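Local atomic coordinates of octopine dehydrogenase (PDB entry 3C7A), a protein that catalyses the NADH-dependent reductive condensation of L-arginine with pyruvate to form D-octopine, and the reverse oxidation. Residues K198-V211 with N267-Y279. Sequence-based numbering, arbitrary orientation.
Sequences KHFLEMLIMSYSFV and NDLSDVKDIYQWY. With EDO (1,2-ethanediol), chain C.
Tyr208 lays one face of its ring against Ile275, whose CD1 sits 4.1 Å from the centroid of the Tyr208 ring in a CH-pi contact, while the phenol reaches past to the backbone. There Tyr208 OH donates to Lys273 O at 3.1 Å, meeting the carbonyl from above its plane. Tyrosine suits the place because its face is greasy and its end polar. Ile275, with CG1 anti to the backbone N (chi1 -168°), also brings CD1 near Phe210 and Val211.

His199 repeats the theme at the other end. Leu269 CD1 stands over the ring centre, 11° off the normal, and ND1 caps helix 200-205 by accepting from Leu201 N in the ring plane. With ND1 accepting, NE2 carries the proton and gives a weak bond to Asn267 OD1, 3.3 Å from His199 NE2; the Asn267 amide is also held through ND2 by Cys264 O.

In the middle, Ile205 CD1 meets Val272 CG1 at 3.6 Å, the two branched side chains crossing at about a right angle. The flexible thioether of Met206, an L-arginine-binding residue, bends over Lys273, with SD 3.9 Å from Lys273 N.

On the more exposed flank the long Lys198 chain bends at its end to place NZ 3.1 Å from Asp271 OD2, a salt bridge made from above the carboxylate plane. Three waters link Glu202 to Asp271, one also reaching Asp268 O and one bridging the two carboxylates. Lysine and water probably offset the repulsion between these acids, so a salt bridge and waters join the segments on this flank, while elsewhere apolar packing is combined with single polar bonds, within the alpha-helical domain.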
ATOM      1  N   LYS A 198       1.405  16.848  -2.273  1.00 15.57           N
ATOM      2  CA  LYS A 198       1.642  17.996  -1.382  1.00 15.52           C
ATOM      3  C   LYS A 198       2.092  17.651   0.046  1.00 15.31           C
ATOM      4  O   LYS A 198       2.938  18.351   0.609  1.00 15.24           O
ATOM      5  CB  LYS A 198       0.410  18.909  -1.334  1.00 15.50           C
ATOM      6  CG  LYS A 198       0.225  19.795  -2.562  1.00 15.73           C
ATOM      7  CD  LYS A 198      -1.023  20.663  -2.427  1.00 15.84           C
ATOM      8  CE  LYS A 198      -1.105  21.722  -3.520  1.00 16.53           C
ATOM      9  NZ  LYS A 198      -1.380  21.147  -4.871  1.00 17.06           N
ATOM     10  N   HIS A 199       1.520  16.594   0.628  1.00 15.08           N
ATOM     11  CA  HIS A 199       1.769  16.237   2.036  1.00 14.91           C
ATOM     12  C   HIS A 199       1.649  14.725   2.260  1.00 14.76           C
ATOM     13  O   HIS A 199       0.896  14.052   1.551  1.00 14.64           O
ATOM     14  CB  HIS A 199       0.781  16.983   2.942  1.00 14.94           C
ATOM     15  CG  HIS A 199       1.258  17.166   4.352  1.00 14.99           C
ATOM     16  ND1 HIS A 199       1.151  16.181   5.310  1.00 15.05           N
ATOM     17  CD2 HIS A 199       1.821  18.231   4.971  1.00 15.22           C
ATOM     18  CE1 HIS A 199       1.639  16.625   6.455  1.00 15.14           C
ATOM     19  NE2 HIS A 199       2.054  17.868   6.275  1.00 15.41           N
ATOM     20  N   PHE A 200       2.379  14.196   3.244  1.00 14.64           N
ATOM     21  CA  PHE A 200       2.361  12.749   3.522  1.00 14.56           C
ATOM     22  C   PHE A 200       1.072  12.252   4.196  1.00 14.53           C
ATOM     23  O   PHE A 200       0.717  11.076   4.066  1.00 14.51           O
ATOM     24  CB  PHE A 200       3.627  12.290   4.278  1.00 14.53           C
ATOM     25  CG  PHE A 200       3.565  12.469   5.779  1.00 14.49           C
ATOM     26  CD1 PHE A 200       3.875  13.694   6.365  1.00 14.54           C
ATOM     27  CD2 PHE A 200       3.231  11.398   6.608  1.00 14.52           C
ATOM     28  CE1 PHE A 200       3.831  13.858   7.752  1.00 14.63           C
ATOM     29  CE2 PHE A 200       3.185  11.549   7.996  1.00 14.43           C
ATOM     30  CZ  PHE A 200       3.486  12.783   8.569  1.00 14.63           C
ATOM     31  N   LEU A 201       0.385  13.144   4.909  1.00 14.48           N
ATOM     32  CA  LEU A 201      -0.913  12.824   5.517  1.00 14.52           C
ATOM     33  C   LEU A 201      -2.057  12.859   4.496  1.00 14.53           C
ATOM     34  O   LEU A 201      -3.106  12.242   4.710  1.00 14.49           O
ATOM     35  CB  LEU A 201      -1.219  13.752   6.702  1.00 14.50           C
ATOM     36  CG  LEU A 201      -0.435  13.580   8.012  1.00 14.69           C
ATOM     37  CD1 LEU A 201      -0.803  14.681   9.002  1.00 14.62           C
ATOM     38  CD2 LEU A 201      -0.653  12.206   8.647  1.00 14.88           C
ATOM     39  N   GLU A 202      -1.849  13.588   3.396  1.00 14.55           N
ATOM     40  CA  GLU A 202      -2.752  13.561   2.241  1.00 14.65           C
ATOM     41  C   GLU A 202      -2.765  12.160   1.620  1.00 14.69           C
ATOM     42  O   GLU A 202      -3.832  11.600   1.358  1.00 14.63           O
ATOM     43  CB  GLU A 202      -2.326  14.608   1.196  1.00 14.62           C
ATOM     44  CG  GLU A 202      -3.143  14.598  -0.105  1.00 14.72           C
ATOM     45  CD  GLU A 202      -2.390  15.181  -1.302  1.00 14.76           C
ATOM     46  OE1 GLU A 202      -1.589  16.126  -1.122  1.00 14.38           O
ATOM     47  OE2 GLU A 202      -2.608  14.693  -2.434  1.00 14.79           O
ATOM     48  N   MET A 203      -1.570  11.608   1.402  1.00 14.72           N
ATOM     49  CA  MET A 203      -1.385  10.265   0.840  1.00 14.83           C
ATOM     50  C   MET A 203      -1.972   9.175   1.748  1.00 14.85           C
ATOM     51  O   MET A 203      -2.548   8.197   1.259  1.00 14.76           O
ATOM     52  CB  MET A 203       0.108  10.014   0.569  1.00 14.85           C
ATOM     53  CG  MET A 203       0.478   8.633   0.001  1.00 15.03           C
ATOM     54  SD  MET A 203      -0.125   8.273  -1.668  1.00 15.19           S
ATOM     55  CE  MET A 203       0.759   9.489  -2.650  1.00 14.93           C
ATOM     56  N   LEU A 204      -1.833   9.364   3.061  1.00 14.86           N
ATOM     57  CA  LEU A 204      -2.324   8.409   4.059  1.00 15.03           C
ATOM     58  C   LEU A 204      -3.842   8.198   3.993  1.00 15.09           C
ATOM     59  O   LEU A 204      -4.305   7.059   3.897  1.00 15.11           O
ATOM     60  CB  LEU A 204      -1.890   8.832   5.477  1.00 15.03           C
ATOM     61  CG  LEU A 204      -1.995   7.837   6.645  1.00 15.33           C
ATOM     62  CD1 LEU A 204      -0.937   8.124   7.706  1.00 15.45           C
ATOM     63  CD2 LEU A 204      -3.387   7.812   7.279  1.00 15.18           C
ATOM     64  N   ILE A 205      -4.612   9.285   4.031  1.00 15.14           N
ATOM     65  CA  ILE A 205      -6.075   9.163   4.117  1.00 15.24           C
ATOM     66  C   ILE A 205      -6.789   8.951   2.773  1.00 15.20           C
ATOM     67  O   ILE A 205      -7.898   8.410   2.740  1.00 15.18           O
ATOM     68  CB  ILE A 205      -6.744  10.312   4.947  1.00 15.33           C
ATOM     69  CG1 ILE A 205      -7.058  11.533   4.081  1.00 15.50           C
ATOM     70  CG2 ILE A 205      -5.896  10.683   6.173  1.00 15.43           C
ATOM     71  CD1 ILE A 205      -8.345  12.227   4.475  1.00 15.73           C
ATOM     72  N   MET A 206      -6.147   9.357   1.675  1.00 15.12           N
ATOM     73  CA  MET A 206      -6.687   9.125   0.326  1.00 15.15           C
ATOM     74  C   MET A 206      -6.600   7.651  -0.103  1.00 15.22           C
ATOM     75  O   MET A 206      -6.894   7.314  -1.254  1.00 15.14           O
ATOM     76  CB  MET A 206      -6.008  10.034  -0.710  1.00 15.11           C
ATOM     77  CG  MET A 206      -6.554  11.465  -0.773  1.00 15.06           C
ATOM     78  SD  MET A 206      -8.200  11.646  -1.519  1.00 14.69           S
ATOM     79  CE  MET A 206      -7.858  11.287  -3.242  1.00 14.80           C
ATOM     80  N   SER A 207      -6.203   6.785   0.830  1.00 15.32           N
ATOM     81  CA  SER A 207      -6.192   5.333   0.625  1.00 15.44           C
ATOM     82  C   SER A 207      -7.603   4.745   0.526  1.00 15.41           C
ATOM     83  O   SER A 207      -7.788   3.664  -0.044  1.00 15.43           O
ATOM     84  CB  SER A 207      -5.438   4.636   1.765  1.00 15.51           C
ATOM     85  OG  SER A 207      -4.087   5.055   1.834  1.00 15.95           O
ATOM     86  N   TYR A 208      -8.584   5.460   1.082  1.00 15.39           N
ATOM     87  CA  TYR A 208      -9.980   5.005   1.165  1.00 15.37           C
ATOM     88  C   TYR A 208     -10.089   3.573   1.715  1.00 15.41           C
ATOM     89  O   TYR A 208     -10.677   2.696   1.074  1.00 15.34           O
ATOM     90  CB  TYR A 208     -10.691   5.105  -0.197  1.00 15.42           C
ATOM     91  CG  TYR A 208     -10.842   6.496  -0.795  1.00 15.43           C
ATOM     92  CD1 TYR A 208     -11.214   7.593  -0.011  1.00 15.37           C
ATOM     93  CD2 TYR A 208     -10.659   6.700  -2.164  1.00 15.33           C
ATOM     94  CE1 TYR A 208     -11.367   8.866  -0.576  1.00 15.67           C
ATOM     95  CE2 TYR A 208     -10.811   7.963  -2.737  1.00 15.46           C
ATOM     96  CZ  TYR A 208     -11.166   9.040  -1.940  1.00 15.66           C
ATOM     97  OH  TYR A 208     -11.318  10.284  -2.512  1.00 15.62           O
ATOM     98  N   SER A 209      -9.525   3.351   2.903  1.00 15.42           N
ATOM     99  CA  SER A 209      -9.437   2.012   3.513  1.00 15.45           C
ATOM    100  C   SER A 209     -10.792   1.336   3.785  1.00 15.45           C
ATOM    101  O   SER A 209     -10.854   0.120   3.995  1.00 15.34           O
ATOM    102  CB  SER A 209      -8.615   2.069   4.808  1.00 15.48           C
ATOM    103  OG  SER A 209      -7.264   2.424   4.551  1.00 15.58           O
ATOM    104  N   PHE A 210     -11.862   2.130   3.765  1.00 15.46           N
ATOM    105  CA  PHE A 210     -13.221   1.671   4.079  1.00 15.55           C
ATOM    106  C   PHE A 210     -13.960   0.942   2.944  1.00 15.66           C
ATOM    107  O   PHE A 210     -15.020   0.355   3.179  1.00 15.59           O
ATOM    108  CB  PHE A 210     -14.074   2.855   4.568  1.00 15.51           C
ATOM    109  CG  PHE A 210     -14.179   3.991   3.572  1.00 15.56           C
ATOM    110  CD1 PHE A 210     -15.129   3.961   2.551  1.00 15.53           C
ATOM    111  CD2 PHE A 210     -13.332   5.095   3.664  1.00 15.50           C
ATOM    112  CE1 PHE A 210     -15.227   5.008   1.631  1.00 15.68           C
ATOM    113  CE2 PHE A 210     -13.423   6.148   2.749  1.00 15.58           C
ATOM    114  CZ  PHE A 210     -14.372   6.105   1.732  1.00 15.55           C
ATOM    115  N   VAL A 211     -13.405   0.978   1.730  1.00 15.81           N
ATOM    116  CA  VAL A 211     -14.114   0.525   0.516  1.00 15.95           C
ATOM    117  C   VAL A 211     -14.519  -0.963   0.505  1.00 16.15           C
ATOM    118  O   VAL A 211     -15.703  -1.279   0.361  1.00 16.01           O
ATOM    119  CB  VAL A 211     -13.339   0.902  -0.790  1.00 15.98           C
ATOM    120  CG1 VAL A 211     -13.975   0.258  -2.024  1.00 15.85           C
ATOM    121  CG2 VAL A 211     -13.283   2.414  -0.968  1.00 15.88           C
ATOM    122  N   ASN A 267       0.586  23.586   7.122  1.00 20.89           N
ATOM    123  CA  ASN A 267       0.470  22.244   6.548  1.00 20.70           C
ATOM    124  C   ASN A 267      -0.681  22.180   5.538  1.00 20.56           C
ATOM    125  O   ASN A 267      -1.851  22.316   5.911  1.00 20.49           O
ATOM    126  CB  ASN A 267       0.292  21.189   7.651  1.00 20.63           C
ATOM    127  CG  ASN A 267       1.468  21.141   8.625  1.00 20.77           C
ATOM    128  OD1 ASN A 267       2.369  20.312   8.487  1.00 20.52           O
ATOM    129  ND2 ASN A 267       1.460  22.032   9.614  1.00 20.60           N
ATOM    130  N   ASP A 268      -0.340  21.978   4.265  1.00 20.36           N
ATOM    131  CA  ASP A 268      -1.309  22.039   3.162  1.00 20.23           C
ATOM    132  C   ASP A 268      -1.935  20.678   2.828  1.00 20.12           C
ATOM    133  O   ASP A 268      -1.291  19.814   2.223  1.00 20.09           O
ATOM    134  CB  ASP A 268      -0.654  22.652   1.912  1.00 20.27           C
ATOM    135  CG  ASP A 268      -1.665  23.044   0.834  1.00 20.32           C
ATOM    136  OD1 ASP A 268      -2.888  22.862   1.029  1.00 20.36           O
ATOM    137  OD2 ASP A 268      -1.228  23.544  -0.224  1.00 20.60           O
ATOM    138  N   LEU A 269      -3.199  20.510   3.217  1.00 19.97           N
ATOM    139  CA  LEU A 269      -3.948  19.275   2.968  1.00 19.91           C
ATOM    140  C   LEU A 269      -5.177  19.505   2.071  1.00 19.79           C
ATOM    141  O   LEU A 269      -6.162  18.762   2.150  1.00 19.80           O
ATOM    142  CB  LEU A 269      -4.363  18.623   4.298  1.00 19.88           C
ATOM    143  CG  LEU A 269      -3.380  17.713   5.052  1.00 20.06           C
ATOM    144  CD1 LEU A 269      -2.242  18.486   5.716  1.00 19.98           C
ATOM    145  CD2 LEU A 269      -4.121  16.874   6.087  1.00 20.11           C
ATOM    146  N   SER A 270      -5.100  20.518   1.208  1.00 19.72           N
ATOM    147  CA  SER A 270      -6.244  20.952   0.390  1.00 19.66           C
ATOM    148  C   SER A 270      -6.603  20.037  -0.792  1.00 19.60           C
ATOM    149  O   SER A 270      -7.676  20.189  -1.383  1.00 19.51           O
ATOM    150  CB  SER A 270      -6.039  22.391  -0.102  1.00 19.71           C
ATOM    151  OG  SER A 270      -4.876  22.504  -0.906  1.00 19.78           O
ATOM    152  N   ASP A 271      -5.706  19.159  -1.228  1.00 19.50           N
ATOM    153  CA  ASP A 271      -5.963  18.172  -2.296  1.00 19.49           C
ATOM    154  C   ASP A 271      -6.731  16.851  -1.878  1.00 19.45           C
ATOM    155  O   ASP A 271      -6.956  15.994  -2.676  1.00 19.38           O
ATOM    156  CB  ASP A 271      -4.663  17.843  -3.080  1.00 19.43           C
ATOM    157  CG  ASP A 271      -4.257  18.931  -4.120  1.00 19.69           C
ATOM    158  OD1 ASP A 271      -4.828  19.987  -4.149  1.00 19.83           O
ATOM    159  OD2 ASP A 271      -3.352  18.724  -4.910  1.00 19.66           O
ATOM    160  N   VAL A 272      -7.069  16.728  -0.612  1.00 20.00           N
ATOM    161  CA  VAL A 272      -8.040  15.743  -0.144  1.00 20.00           C
ATOM    162  C   VAL A 272      -9.479  16.024  -0.685  1.00 20.00           C
ATOM    163  O   VAL A 272     -10.034  17.053  -0.410  1.00 19.43           O
ATOM    164  CB  VAL A 272      -8.052  15.609   1.427  1.00 20.00           C
ATOM    165  CG1 VAL A 272      -9.173  14.689   1.922  1.00 20.00           C
ATOM    166  CG2 VAL A 272      -6.691  15.177   2.020  1.00 20.00           C
ATOM    167  N   LYS A 273     -10.027  15.064  -1.430  1.00 19.52           N
ATOM    168  CA  LYS A 273     -11.299  15.195  -2.190  1.00 19.60           C
ATOM    169  C   LYS A 273     -12.467  14.159  -2.011  1.00 19.64           C
ATOM    170  O   LYS A 273     -12.265  13.077  -1.519  1.00 19.58           O
ATOM    171  CB  LYS A 273     -11.037  15.445  -3.662  1.00 19.57           C
ATOM    172  CG  LYS A 273     -10.392  14.321  -4.429  1.00 19.61           C
ATOM    173  CD  LYS A 273      -9.969  14.757  -5.859  1.00 19.59           C
ATOM    174  CE  LYS A 273      -8.591  15.267  -5.949  1.00 19.39           C
ATOM    175  NZ  LYS A 273      -8.033  15.462  -7.258  1.00 19.12           N
ATOM    176  N   ASP A 274     -13.683  14.531  -2.421  1.00 19.70           N
ATOM    177  CA  ASP A 274     -14.813  13.592  -2.401  1.00 19.84           C
ATOM    178  C   ASP A 274     -14.536  12.389  -3.307  1.00 19.79           C
ATOM    179  O   ASP A 274     -13.897  12.529  -4.356  1.00 19.75           O
ATOM    180  CB  ASP A 274     -16.102  14.282  -2.877  1.00 19.92           C
ATOM    181  CG  ASP A 274     -16.492  15.480  -2.020  1.00 20.41           C
ATOM    182  OD1 ASP A 274     -16.833  15.292  -0.833  1.00 20.69           O
ATOM    183  OD2 ASP A 274     -16.482  16.614  -2.545  1.00 20.99           O
ATOM    184  N   ILE A 275     -15.026  11.217  -2.904  1.00 19.75           N
ATOM    185  CA  ILE A 275     -14.869   9.985  -3.693  1.00 19.79           C
ATOM    186  C   ILE A 275     -15.643  10.025  -5.026  1.00 19.89           C
ATOM    187  O   ILE A 275     -15.206   9.434  -6.017  1.00 19.83           O
ATOM    188  CB  ILE A 275     -15.197   8.698  -2.854  1.00 19.75           C
ATOM    189  CG1 ILE A 275     -14.739   7.428  -3.586  1.00 19.67           C
ATOM    190  CG2 ILE A 275     -16.684   8.649  -2.447  1.00 19.52           C
ATOM    191  CD1 ILE A 275     -14.566   6.205  -2.691  1.00 19.77           C
ATOM    192  N   TYR A 276     -16.774  10.734  -5.044  1.00 20.08           N
ATOM    193  CA  TYR A 276     -17.566  10.933  -6.265  1.00 20.24           C
ATOM    194  C   TYR A 276     -16.802  11.767  -7.300  1.00 20.27           C
ATOM    195  O   TYR A 276     -16.872  11.491  -8.501  1.00 20.22           O
ATOM    196  CB  TYR A 276     -18.922  11.575  -5.928  1.00 20.40           C
ATOM    197  CG  TYR A 276     -19.787  11.947  -7.124  1.00 20.69           C
ATOM    198  CD1 TYR A 276     -20.453  10.969  -7.866  1.00 20.87           C
ATOM    199  CD2 TYR A 276     -19.955  13.283  -7.496  1.00 21.00           C
ATOM    200  CE1 TYR A 276     -21.255  11.311  -8.959  1.00 20.95           C
ATOM    201  CE2 TYR A 276     -20.755  13.636  -8.585  1.00 21.19           C
ATOM    202  CZ  TYR A 276     -21.401  12.645  -9.311  1.00 21.03           C
ATOM    203  OH  TYR A 276     -22.190  12.992 -10.386  1.00 20.84           O
ATOM    204  N   GLN A 277     -16.074  12.777  -6.821  1.00 20.36           N
ATOM    205  CA  GLN A 277     -15.211  13.608  -7.665  1.00 20.49           C
ATOM    206  C   GLN A 277     -14.059  12.792  -8.264  1.00 20.54           C
ATOM    207  O   GLN A 277     -13.686  12.998  -9.422  1.00 20.48           O
ATOM    208  CB  GLN A 277     -14.666  14.800  -6.865  1.00 20.47           C
ATOM    209  CG  GLN A 277     -13.969  15.871  -7.708  1.00 20.57           C
ATOM    210  CD  GLN A 277     -13.323  16.970  -6.872  1.00 20.63           C
ATOM    211  OE1 GLN A 277     -13.877  17.413  -5.865  1.00 20.87           O
ATOM    212  NE2 GLN A 277     -12.148  17.423  -7.300  1.00 20.43           N
ATOM    213  N   TRP A 278     -13.516  11.867  -7.470  1.00 20.61           N
ATOM    214  CA  TRP A 278     -12.417  10.992  -7.898  1.00 20.72           C
ATOM    215  C   TRP A 278     -12.812  10.051  -9.042  1.00 20.90           C
ATOM    216  O   TRP A 278     -12.045   9.872  -9.990  1.00 20.83           O
ATOM    217  CB  TRP A 278     -11.867  10.191  -6.706  1.00 20.58           C
ATOM    218  CG  TRP A 278     -10.714   9.281  -7.054  1.00 20.43           C
ATOM    219  CD1 TRP A 278      -9.400   9.634  -7.178  1.00 20.35           C
ATOM    220  CD2 TRP A 278     -10.777   7.873  -7.324  1.00 20.36           C
ATOM    221  NE1 TRP A 278      -8.642   8.536  -7.509  1.00 20.26           N
ATOM    222  CE2 TRP A 278      -9.461   7.442  -7.604  1.00 20.23           C
ATOM    223  CE3 TRP A 278     -11.818   6.933  -7.356  1.00 20.34           C
ATOM    224  CZ2 TRP A 278      -9.156   6.111  -7.914  1.00 20.34           C
ATOM    225  CZ3 TRP A 278     -11.514   5.608  -7.664  1.00 20.32           C
ATOM    226  CH2 TRP A 278     -10.192   5.212  -7.938  1.00 20.39           C
ATOM    227  N   TYR A 279     -14.004   9.460  -8.947  1.00 21.21           N
ATOM    228  CA  TYR A 279     -14.507   8.525  -9.961  1.00 21.59           C
ATOM    229  C   TYR A 279     -14.687   9.154 -11.346  1.00 21.93           C
ATOM    230  O   TYR A 279     -14.347   8.538 -12.359  1.00 22.00           O
ATOM    231  CB  TYR A 279     -15.821   7.875  -9.505  1.00 21.49           C
ATOM    232  CG  TYR A 279     -15.646   6.544  -8.802  1.00 21.44           C
ATOM    233  CD1 TYR A 279     -15.505   5.362  -9.532  1.00 21.46           C
ATOM    234  CD2 TYR A 279     -15.627   6.463  -7.410  1.00 21.40           C
ATOM    235  CE1 TYR A 279     -15.345   4.132  -8.892  1.00 21.45           C
ATOM    236  CE2 TYR A 279     -15.467   5.238  -6.759  1.00 21.32           C
ATOM    237  CZ  TYR A 279     -15.327   4.079  -7.506  1.00 21.39           C
ATOM    238  OH  TYR A 279     -15.170   2.867  -6.871  1.00 21.46           O
TER
HETATM  239  C1  EDO C 406      -7.511   6.049  -4.651  1.00 16.99           C
HETATM  240  O1  EDO C 406      -7.569   5.367  -3.392  1.00 16.48           O
HETATM  241  C2  EDO C 406      -6.196   6.812  -4.770  1.00 17.07           C
HETATM  242  O2  EDO C 406      -5.119   5.888  -4.973  1.00 17.16           O
HETATM  243  O   HOH W   1      -2.936  18.283  -0.135  1.00  9.88           O
HETATM  244  O   HOH W   2      -5.467  13.946  -3.850  1.00 18.59           O
HETATM  245  O   HOH W   3      -1.808  16.121  -4.685  1.00 22.43           O